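Local coordinates for hypothetical sugar ABC-transporter sugar binding protein (Arthrobacter globiformis, PDB 7BVT) that binds the cyclic tetrasaccharide cyclic alpha-maltosyl-1,6-maltose and probably delivers it to an ABC transporter for uptake, at residues W165-K169 and E229-Y233; K181-D185 and W248-E252; L320-T326 and V337-V341. One frame throughout, in Å; residues are numbered along the deposited sequence.

Contact 1 of 3, residues W165-K169 and E229-Y233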
loop_
_atom_site.group_PDB
_atom_site.type_symbol
_atom_site.label_atom_id
_atom_site.label_comp_id
_atom_site.label_asym_id
_atom_site.label_seq_id
_atom_site.Cartn_x
_atom_site.Cartn_y
_atom_site.Cartn_z
ATOM N N TRP A 165 6.465 11.727 16.442
ATOM C CA TRP A 165 5.054 12.098 16.751
ATOM C C TRP A 165 5.017 13.409 17.536
ATOM O O TRP A 165 4.209 14.238 17.246
ATOM C CB TRP A 165 4.395 10.990 17.536
ATOM C CG TRP A 165 4.156 9.741 16.742
ATOM C CD1 TRP A 165 4.529 9.467 15.452
ATOM C CD2 TRP A 165 3.443 8.593 17.216
ATOM N NE1 TRP A 165 4.080 8.219 15.105
ATOM C CE2 TRP A 165 3.411 7.674 16.158
ATOM C CE3 TRP A 165 2.759 8.286 18.390
ATOM C CZ2 TRP A 165 2.788 6.424 16.272
ATOM C CZ3 TRP A 165 2.120 7.063 18.492
ATOM C CH2 TRP A 165 2.143 6.147 17.454
ATOM N N ASP A 166 5.937 13.560 18.477
ATOM C CA ASP A 166 5.943 14.783 19.308
ATOM C C ASP A 166 6.280 15.997 18.445
ATOM O O ASP A 166 5.675 17.019 18.624
ATOM C CB ASP A 166 6.923 14.606 20.471
ATOM C CG ASP A 166 6.291 13.939 21.676
ATOM O OD1 ASP A 166 5.101 13.656 21.638
ATOM O OD2 ASP A 166 7.032 13.627 22.603
ATOM N N GLU A 167 7.218 15.879 17.531
ATOM C CA GLU A 167 7.557 16.964 16.605
ATOM C C GLU A 167 6.359 17.304 15.735
ATOM O O GLU A 167 6.130 18.429 15.438
ATOM C CB GLU A 167 8.782 16.611 15.773
ATOM C CG GLU A 167 10.053 16.659 16.592
ATOM C CD GLU A 167 11.311 16.258 15.886
ATOM O OE1 GLU A 167 11.275 16.106 14.650
ATOM O OE2 GLU A 167 12.317 16.070 16.562
ATOM N N LEU A 168 5.612 16.303 15.261
ATOM C CA LEU A 168 4.472 16.550 14.379
ATOM C C LEU A 168 3.413 17.269 15.195
ATOM O O LEU A 168 2.806 18.188 14.669
ATOM C CB LEU A 168 3.982 15.236 13.760
ATOM C CG LEU A 168 2.724 15.311 12.901
ATOM C CD1 LEU A 168 2.622 14.099 11.955
ATOM C CD2 LEU A 168 1.486 15.350 13.765
ATOM N N LYS A 169 3.134 16.823 16.413
ATOM C CA LYS A 169 2.066 17.484 17.189
ATOM C C LYS A 169 2.471 18.955 17.426
ATOM O O LYS A 169 1.611 19.794 17.321
ATOM C CB LYS A 169 1.849 16.742 18.516
ATOM C CG LYS A 169 1.050 15.453 18.339
ATOM C CD LYS A 169 0.863 14.674 19.593
ATOM C CE LYS A 169 2.137 13.935 19.998
ATOM N NZ LYS A 169 1.978 13.232 21.288
ATOM N N GLU A 229 -1.395 3.721 22.455
ATOM C CA GLU A 229 -0.419 4.814 22.155
ATOM C C GLU A 229 -0.761 5.388 20.765
ATOM O O GLU A 229 -0.837 6.616 20.584
ATOM C CB GLU A 229 1.009 4.275 22.159
ATOM C CG GLU A 229 2.032 5.375 22.075
ATOM C CD GLU A 229 3.475 4.916 22.011
ATOM O OE1 GLU A 229 3.739 3.761 22.365
ATOM O OE2 GLU A 229 4.334 5.780 21.597
ATOM N N ALA A 230 -0.999 4.526 19.785
ATOM C CA ALA A 230 -1.283 4.982 18.410
ATOM C C ALA A 230 -2.634 5.687 18.383
ATOM O O ALA A 230 -2.773 6.731 17.729
ATOM C CB ALA A 230 -1.215 3.823 17.416
ATOM N N LEU A 231 -3.678 5.110 18.987
ATOM C CA LEU A 231 -5.013 5.778 18.956
ATOM C C LEU A 231 -5.004 7.074 19.797
ATOM O O LEU A 231 -5.671 8.049 19.403
ATOM C CB LEU A 231 -6.104 4.792 19.411
ATOM C CG LEU A 231 -7.528 5.362 19.300
ATOM C CD1 LEU A 231 -7.847 5.875 17.917
ATOM C CD2 LEU A 231 -8.572 4.330 19.755
ATOM N N GLN A 232 -4.265 7.121 20.894
ATOM C CA GLN A 232 -4.172 8.352 21.732
ATOM C C GLN A 232 -3.497 9.450 20.919
ATOM O O GLN A 232 -3.884 10.631 21.046
ATOM C CB GLN A 232 -3.373 8.073 22.994
ATOM C CG GLN A 232 -3.468 9.220 24.003
ATOM C CD GLN A 232 -4.882 9.355 24.526
ATOM O OE1 GLN A 232 -5.428 8.409 25.144
ATOM N NE2 GLN A 232 -5.502 10.505 24.287
ATOM N N TYR A 233 -2.578 9.071 20.036
ATOM C CA TYR A 233 -1.921 10.054 19.128
ATOM C C TYR A 233 -2.967 10.711 18.224
ATOM O O TYR A 233 -2.995 11.955 18.096
ATOM C CB TYR A 233 -0.823 9.365 18.329
ATOM C CG TYR A 233 -0.080 10.088 17.235
ATOM C CD1 TYR A 233 0.508 11.320 17.421
ATOM C CD2 TYR A 233 0.211 9.404 16.074
ATOM C CE1 TYR A 233 1.288 11.903 16.441
ATOM C CE2 TYR A 233 1.009 9.954 15.081
ATOM C CZ TYR A 233 1.566 11.203 15.284
ATOM O OH TYR A 233 2.395 11.728 14.337
#
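Glu229 meets the far end of the Trp165 indole, its backbone O 3.6 Å from Trp165 CZ3. The Glu229 side chain runs extended past the same corner of the six-membered ring, touching it with CG and OE2. One residue on, Ala230 borders the indole tip, its CA 3.7 Å from CH2 of Trp165 and its CB slightly farther away. Tyr233, a turn later, carries most of the contact. Its CG is anti to the backbone N (chi1 174°), which sends the phenol across to helix 165-179, and chi2 turns the ring to lie flat over one face of the indole. The evidence for an offset stack is direct: the Tyr233 ring and the five-membered ring of Trp165 have centroids 3.7 Å apart and planes only 6° from parallel. Tyr233 CZ sits 3.3 Å from Trp165 CG, so the rings are in van der Waals contact. Tyr233 OH lies beside Trp165 CD1 (3.3 Å) and also comes within 3.4 Å of Leu168 CD1. At the ring edge Lys169 CD passes Tyr233 CD1 at 4.0 Å, its aliphatic chain slanting past while NZ turns back to a salt bridge with Asp166 OD1. Outside the pair, Trp165 NE1 is hydrogen-bonded to Gln207 OE1, which helps fix the indole, and Asn204 of helix 195-207 touches both aromatic residues. The two segment axes run nearly parallel (10°) but 12.5 Å apart, a gap bridged by the stacked rings: aromatic helix-to-helix packing inside one lobe of a bacterial solute-binding protein fold.

Contact 2 of 3, residues K181-D185 and W248-E252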
loop_
_atom_site.group_PDB
_atom_site.type_symbol
_atom_site.label_atom_id
_atom_site.label_comp_id
_atom_site.label_asym_id
_atom_site.label_seq_id
_atom_site.Cartn_x
_atom_site.Cartn_y
_atom_site.Cartn_z
ATOM N N LYS A 181 -5.055 27.171 10.240
ATOM C CA LYS A 181 -5.258 26.004 9.370
ATOM C C LYS A 181 -4.831 24.721 10.100
ATOM O O LYS A 181 -3.876 24.717 10.901
ATOM C CB LYS A 181 -4.452 26.212 8.090
ATOM C CG LYS A 181 -5.013 27.292 7.180
ATOM C CD LYS A 181 -4.142 27.663 6.018
ATOM C CE LYS A 181 -4.680 28.888 5.291
ATOM N NZ LYS A 181 -3.937 29.197 4.038
ATOM N N PRO A 182 -5.467 23.573 9.763
ATOM C CA PRO A 182 -5.034 22.293 10.329
ATOM C C PRO A 182 -3.564 22.069 9.990
ATOM O O PRO A 182 -3.179 22.298 8.831
ATOM C CB PRO A 182 -5.897 21.218 9.637
ATOM C CG PRO A 182 -7.024 21.989 9.004
ATOM C CD PRO A 182 -6.473 23.371 8.724
ATOM N N GLY A 183 -2.773 21.618 10.978
ATOM C CA GLY A 183 -1.341 21.369 10.792
ATOM C C GLY A 183 -1.126 20.042 10.099
ATOM O O GLY A 183 -0.061 19.865 9.525
ATOM N N TYR A 184 -2.093 19.125 10.220
ATOM C CA TYR A 184 -1.905 17.719 9.767
ATOM C C TYR A 184 -3.289 17.097 9.532
ATOM O O TYR A 184 -4.097 17.120 10.472
ATOM C CB TYR A 184 -1.093 16.951 10.799
ATOM C CG TYR A 184 -0.962 15.476 10.525
ATOM C CD1 TYR A 184 -0.251 14.993 9.423
ATOM C CD2 TYR A 184 -1.480 14.555 11.412
ATOM C CE1 TYR A 184 -0.120 13.629 9.198
ATOM C CE2 TYR A 184 -1.324 13.185 11.203
ATOM C CZ TYR A 184 -0.624 12.724 10.111
ATOM O OH TYR A 184 -0.523 11.378 9.872
ATOM N N ASP A 185 -3.537 16.510 8.366
ATOM C CA ASP A 185 -4.844 15.846 8.116
ATOM C C ASP A 185 -4.771 14.412 8.642
ATOM O O ASP A 185 -3.791 13.721 8.304
ATOM C CB ASP A 185 -5.199 15.800 6.624
ATOM C CG ASP A 185 -5.552 17.131 5.998
ATOM O OD1 ASP A 185 -5.481 18.156 6.697
ATOM O OD2 ASP A 185 -5.886 17.092 4.816
ATOM N N TRP A 248 -10.583 15.435 6.227
ATOM C CA TRP A 248 -9.562 14.930 5.271
ATOM C C TRP A 248 -9.573 15.816 4.023
ATOM O O TRP A 248 -10.663 16.160 3.564
ATOM C CB TRP A 248 -9.793 13.459 4.906
ATOM C CG TRP A 248 -8.793 13.000 3.888
ATOM C CD1 TRP A 248 -8.955 12.862 2.536
ATOM C CD2 TRP A 248 -7.411 12.729 4.143
ATOM N NE1 TRP A 248 -7.772 12.493 1.933
ATOM C CE2 TRP A 248 -6.798 12.434 2.906
ATOM C CE3 TRP A 248 -6.631 12.704 5.300
ATOM C CZ2 TRP A 248 -5.451 12.069 2.812
ATOM C CZ3 TRP A 248 -5.291 12.393 5.198
ATOM C CH2 TRP A 248 -4.716 12.051 3.977
ATOM N N GLY A 249 -8.418 16.143 3.463
ATOM C CA GLY A 249 -8.324 16.750 2.120
ATOM C C GLY A 249 -8.001 18.227 2.211
ATOM O O GLY A 249 -7.691 18.829 1.150
ATOM N N GLU A 250 -7.976 18.801 3.415
ATOM C CA GLU A 250 -7.509 20.212 3.582
ATOM C C GLU A 250 -6.082 20.403 3.049
ATOM O O GLU A 250 -5.761 21.453 2.425
ATOM C CB GLU A 250 -7.635 20.662 5.027
ATOM C CG GLU A 250 -9.048 20.745 5.494
ATOM C CD GLU A 250 -9.982 21.539 4.590
ATOM O OE1 GLU A 250 -9.704 22.750 4.385
ATOM O OE2 GLU A 250 -10.968 20.936 4.088
ATOM N N PHE A 251 -5.200 19.435 3.294
ATOM C CA PHE A 251 -3.792 19.493 2.864
ATOM C C PHE A 251 -3.772 19.539 1.339
ATOM O O PHE A 251 -3.056 20.374 0.764
ATOM C CB PHE A 251 -3.031 18.256 3.366
ATOM C CG PHE A 251 -1.687 18.121 2.723
ATOM C CD1 PHE A 251 -0.696 19.073 2.884
ATOM C CD2 PHE A 251 -1.427 17.054 1.876
ATOM C CE1 PHE A 251 0.531 18.934 2.261
ATOM C CE2 PHE A 251 -0.242 16.970 1.195
ATOM C CZ PHE A 251 0.745 17.903 1.387
ATOM N N GLU A 252 -4.531 18.643 0.716
ATOM C CA GLU A 252 -4.505 18.477 -0.755
ATOM C C GLU A 252 -5.035 19.755 -1.445
ATOM O O GLU A 252 -4.526 20.069 -2.520
ATOM C CB GLU A 252 -5.308 17.247 -1.149
ATOM C CG GLU A 252 -4.561 15.980 -0.740
ATOM C CD GLU A 252 -5.332 14.692 -0.882
ATOM O OE1 GLU A 252 -6.382 14.687 -1.518
ATOM O OE2 GLU A 252 -4.877 13.698 -0.330
#
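Asp185 joins the two loops chiefly by hydrogen bonds, both accepted by one oxygen from backbone amides of the 248-252 turn. Phe251 N gives the straighter one, 2.9 Å to Asp185 OD2 with 173° at the hydrogen, arriving on the syn side and somewhat out of the carboxylate plane. Gly249 N, 3.0 Å from Asp185 OD2, is more bent (139°) and comes from above the plane, on the opposite face from Phe251 N. Glu250 N is equally near Asp185 OD2, yet its angle is too poor for a bond. Three successive amides facing one anionic oxygen, with left-handed backbone angles at Gly249 and right-handed ones at Glu250, form a nest; Gly249 has no CB to press on the preceding carbonyl O. The carboxylate reaches it because CG of Asp185 lies anti to its own carbonyl carbon, at chi1 -70°.

Van der Waals contacts add to this grip. Asp185 CB rests 3.7 Å from CE3 of Trp248, and Phe251 CB approaches Asp185 OD2 at 3.4 Å. An apolar touch joins Pro182 CG and Glu250 CB at 4.2 Å. The ring of Trp248 meets that of Tyr187, a glycan-pocket residue, and the Trp248 side chain is about 5 Å from a bound glucose unit.

Backbone hydrogen bonds between Pro182 and Gly257 and between Asp185 and Ser258 tie 181-185 to the chain just beyond the turn. Chemically, the amide dipoles should partly offset the negative charge of this buried carboxylate. The paired bonds probably also limit its rotation and help keep the turn in place, close to the bound sugar.

Contact 3 of 3, residues L320-T326 and V337-V341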
loop_
_atom_site.group_PDB
_atom_site.type_symbol
_atom_site.label_atom_id
_atom_site.label_comp_id
_atom_site.label_asym_id
_atom_site.label_seq_id
_atom_site.Cartn_x
_atom_site.Cartn_y
_atom_site.Cartn_z
ATOM N N LEU A 320 10.083 -9.569 -13.678
ATOM C CA LEU A 320 10.710 -9.340 -12.341
ATOM C C LEU A 320 12.238 -9.310 -12.419
ATOM O O LEU A 320 12.881 -9.245 -11.368
ATOM C CB LEU A 320 10.199 -10.431 -11.394
ATOM C CG LEU A 320 8.743 -10.223 -10.960
ATOM C CD1 LEU A 320 8.204 -11.421 -10.202
ATOM C CD2 LEU A 320 8.569 -8.938 -10.135
ATOM N N GLU A 321 12.834 -9.360 -13.618
ATOM C CA GLU A 321 14.306 -9.180 -13.724
ATOM C C GLU A 321 14.618 -7.714 -13.438
ATOM O O GLU A 321 13.791 -6.819 -13.745
ATOM C CB GLU A 321 14.803 -9.616 -15.099
ATOM C CG GLU A 321 14.572 -11.088 -15.354
ATOM C CD GLU A 321 15.013 -11.618 -16.701
ATOM O OE1 GLU A 321 15.462 -10.806 -17.546
ATOM O OE2 GLU A 321 14.904 -12.837 -16.896
ATOM N N PRO A 322 15.812 -7.420 -12.883
ATOM C CA PRO A 322 16.131 -6.054 -12.471
ATOM C C PRO A 322 15.949 -5.012 -13.582
ATOM O O PRO A 322 15.441 -3.907 -13.319
ATOM C CB PRO A 322 17.587 -6.132 -12.003
ATOM C CG PRO A 322 17.835 -7.584 -11.697
ATOM C CD PRO A 322 16.852 -8.404 -12.513
ATOM N N ASP A 323 16.404 -5.320 -14.799
ATOM C CA ASP A 323 16.294 -4.321 -15.891
ATOM C C ASP A 323 14.840 -3.937 -16.131
ATOM O O ASP A 323 14.582 -2.737 -16.399
ATOM C CB ASP A 323 16.884 -4.822 -17.209
ATOM C CG ASP A 323 18.404 -4.896 -17.182
ATOM O OD1 ASP A 323 19.014 -4.498 -16.156
ATOM O OD2 ASP A 323 18.953 -5.314 -18.230
ATOM N N GLN A 324 13.930 -4.909 -16.084
ATOM C CA GLN A 324 12.477 -4.648 -16.295
ATOM C C GLN A 324 11.927 -3.869 -15.102
ATOM O O GLN A 324 11.240 -2.877 -15.295
ATOM C CB GLN A 324 11.716 -5.954 -16.543
ATOM C CG GLN A 324 11.786 -6.404 -17.994
ATOM C CD GLN A 324 13.169 -6.824 -18.425
ATOM O OE1 GLN A 324 13.911 -6.035 -19.037
ATOM N NE2 GLN A 324 13.575 -8.035 -18.060
ATOM N N VAL A 325 12.233 -4.320 -13.886
ATOM C CA VAL A 325 11.703 -3.690 -12.661
ATOM C C VAL A 325 12.200 -2.226 -12.610
ATOM O O VAL A 325 11.423 -1.324 -12.265
ATOM C CB VAL A 325 12.175 -4.488 -11.433
ATOM C CG1 VAL A 325 12.096 -3.697 -10.120
ATOM C CG2 VAL A 325 11.453 -5.819 -11.347
ATOM N N THR A 326 13.456 -1.967 -12.989
ATOM C CA THR A 326 13.999 -0.590 -12.941
ATOM C C THR A 326 13.247 0.254 -13.963
ATOM O O THR A 326 12.722 1.330 -13.615
ATOM C CB THR A 326 15.494 -0.588 -13.262
ATOM O OG1 THR A 326 16.144 -1.418 -12.309
ATOM C CG2 THR A 326 16.091 0.802 -13.208
ATOM N N VAL A 337 9.739 -3.528 -6.668
ATOM C CA VAL A 337 9.400 -4.648 -5.747
ATOM C C VAL A 337 10.656 -5.414 -5.292
ATOM O O VAL A 337 10.534 -6.245 -4.372
ATOM C CB VAL A 337 8.371 -5.597 -6.392
ATOM C CG1 VAL A 337 7.108 -4.842 -6.744
ATOM C CG2 VAL A 337 8.902 -6.335 -7.599
ATOM N N LEU A 338 11.795 -5.218 -5.951
ATOM C CA LEU A 338 13.057 -5.890 -5.646
ATOM C C LEU A 338 13.847 -5.046 -4.645
ATOM O O LEU A 338 14.028 -3.850 -4.880
ATOM C CB LEU A 338 13.847 -6.079 -6.933
ATOM C CG LEU A 338 13.206 -6.954 -7.991
ATOM C CD1 LEU A 338 14.096 -7.052 -9.225
ATOM C CD2 LEU A 338 12.968 -8.369 -7.477
ATOM N N ASP A 339 14.372 -5.680 -3.596
ATOM C CA ASP A 339 15.251 -4.990 -2.640
ATOM C C ASP A 339 16.466 -4.459 -3.417
ATOM O O ASP A 339 16.914 -3.317 -3.159
ATOM C CB ASP A 339 15.684 -5.913 -1.496
ATOM C CG ASP A 339 14.683 -6.318 -0.413
ATOM O OD1 ASP A 339 13.573 -5.906 -0.473
ATOM O OD2 ASP A 339 15.062 -7.154 0.453
ATOM N N SER A 340 17.012 -5.262 -4.319
ATOM C CA SER A 340 18.294 -4.965 -5.001
ATOM C C SER A 340 18.140 -3.715 -5.867
ATOM O O SER A 340 19.108 -2.979 -6.032
ATOM C CB SER A 340 18.728 -6.088 -5.859
ATOM O OG SER A 340 17.879 -6.233 -6.979
ATOM N N VAL A 341 16.937 -3.429 -6.323
ATOM C CA VAL A 341 16.717 -2.213 -7.157
ATOM C C VAL A 341 16.486 -1.026 -6.224
ATOM O O VAL A 341 17.119 0.014 -6.429
ATOM C CB VAL A 341 15.594 -2.428 -8.181
ATOM C CG1 VAL A 341 15.257 -1.130 -8.901
ATOM C CG2 VAL A 341 15.930 -3.518 -9.162
#
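Leu338 and Val325 meet where helix 322-332 and the short helix 339-342 that follows it pack against each other, in one lobe of a solute-binding protein fold. Leu338 stands at the N-cap position of the second helix, and its side chain can be followed outward. Its CB points at the 320-326 segment, with CG anti to the carbonyl carbon (chi1 -62°). CG then settles 4.0 Å from both methyls of Val325. At the tip the branches differ. CD1 makes the closer contacts, 3.6 Å from Val325 CG2 and 3.3 Å from the backbone O of Leu320, and it also lies over the start of the helix near Pro322 CA. CD2 stays farther out, with Leu320 O as its neighbour.

Two more apolar contacts flank this one. On one flank Leu320 CD2 meets Val337 CG2 at 3.6 Å, the two side chains crossing at about a right angle. On the other, Val341 CG2 rests 4.0 Å from Val325 CG1; Val341 CG2 also touches CB of the Pro322 ring. Val325 faces both Leu338 and Val341, with CG2 closest to the former and CG1 to the latter.

Beyond the pair, Leu338 also packs on Val118 and Asp117, and backbone hydrogen bonds between Val337 and Asn119 and between Asp339 and Asp117 place the second segment beside helix 112-117. Thr326 adds a polar group near Val341: its OG1 donates to Pro322 O at 2.8 Å, from above the carbonyl plane and on the opposite face from Thr326 N, while this same OG1 lies 3.5 Å from Val341 CG1.

How the contacts relate
Contacts 1 and 2 lie on the same side of the chain's centre and touch, Leu168 CD2 packing 3.9 Å from Tyr184 CD2; contact 3 is on the opposite side, its centre about 35 Å from either of theirs. In sequence the segments of contacts 1 and 2 alternate, so helices 165-179 and 225-239 each lead into a loop of contact 2. Contacts 1 and 3 are buried and held by packing, flat aromatic faces in the first and branched aliphatic methyls in the third. Contact 2, only partly buried, depends instead on a carboxylate held by backbone amides; its Trp248 side chain is about 5 Å from a bound glucose unit, that of Val337 in contact 3 about 11 Å.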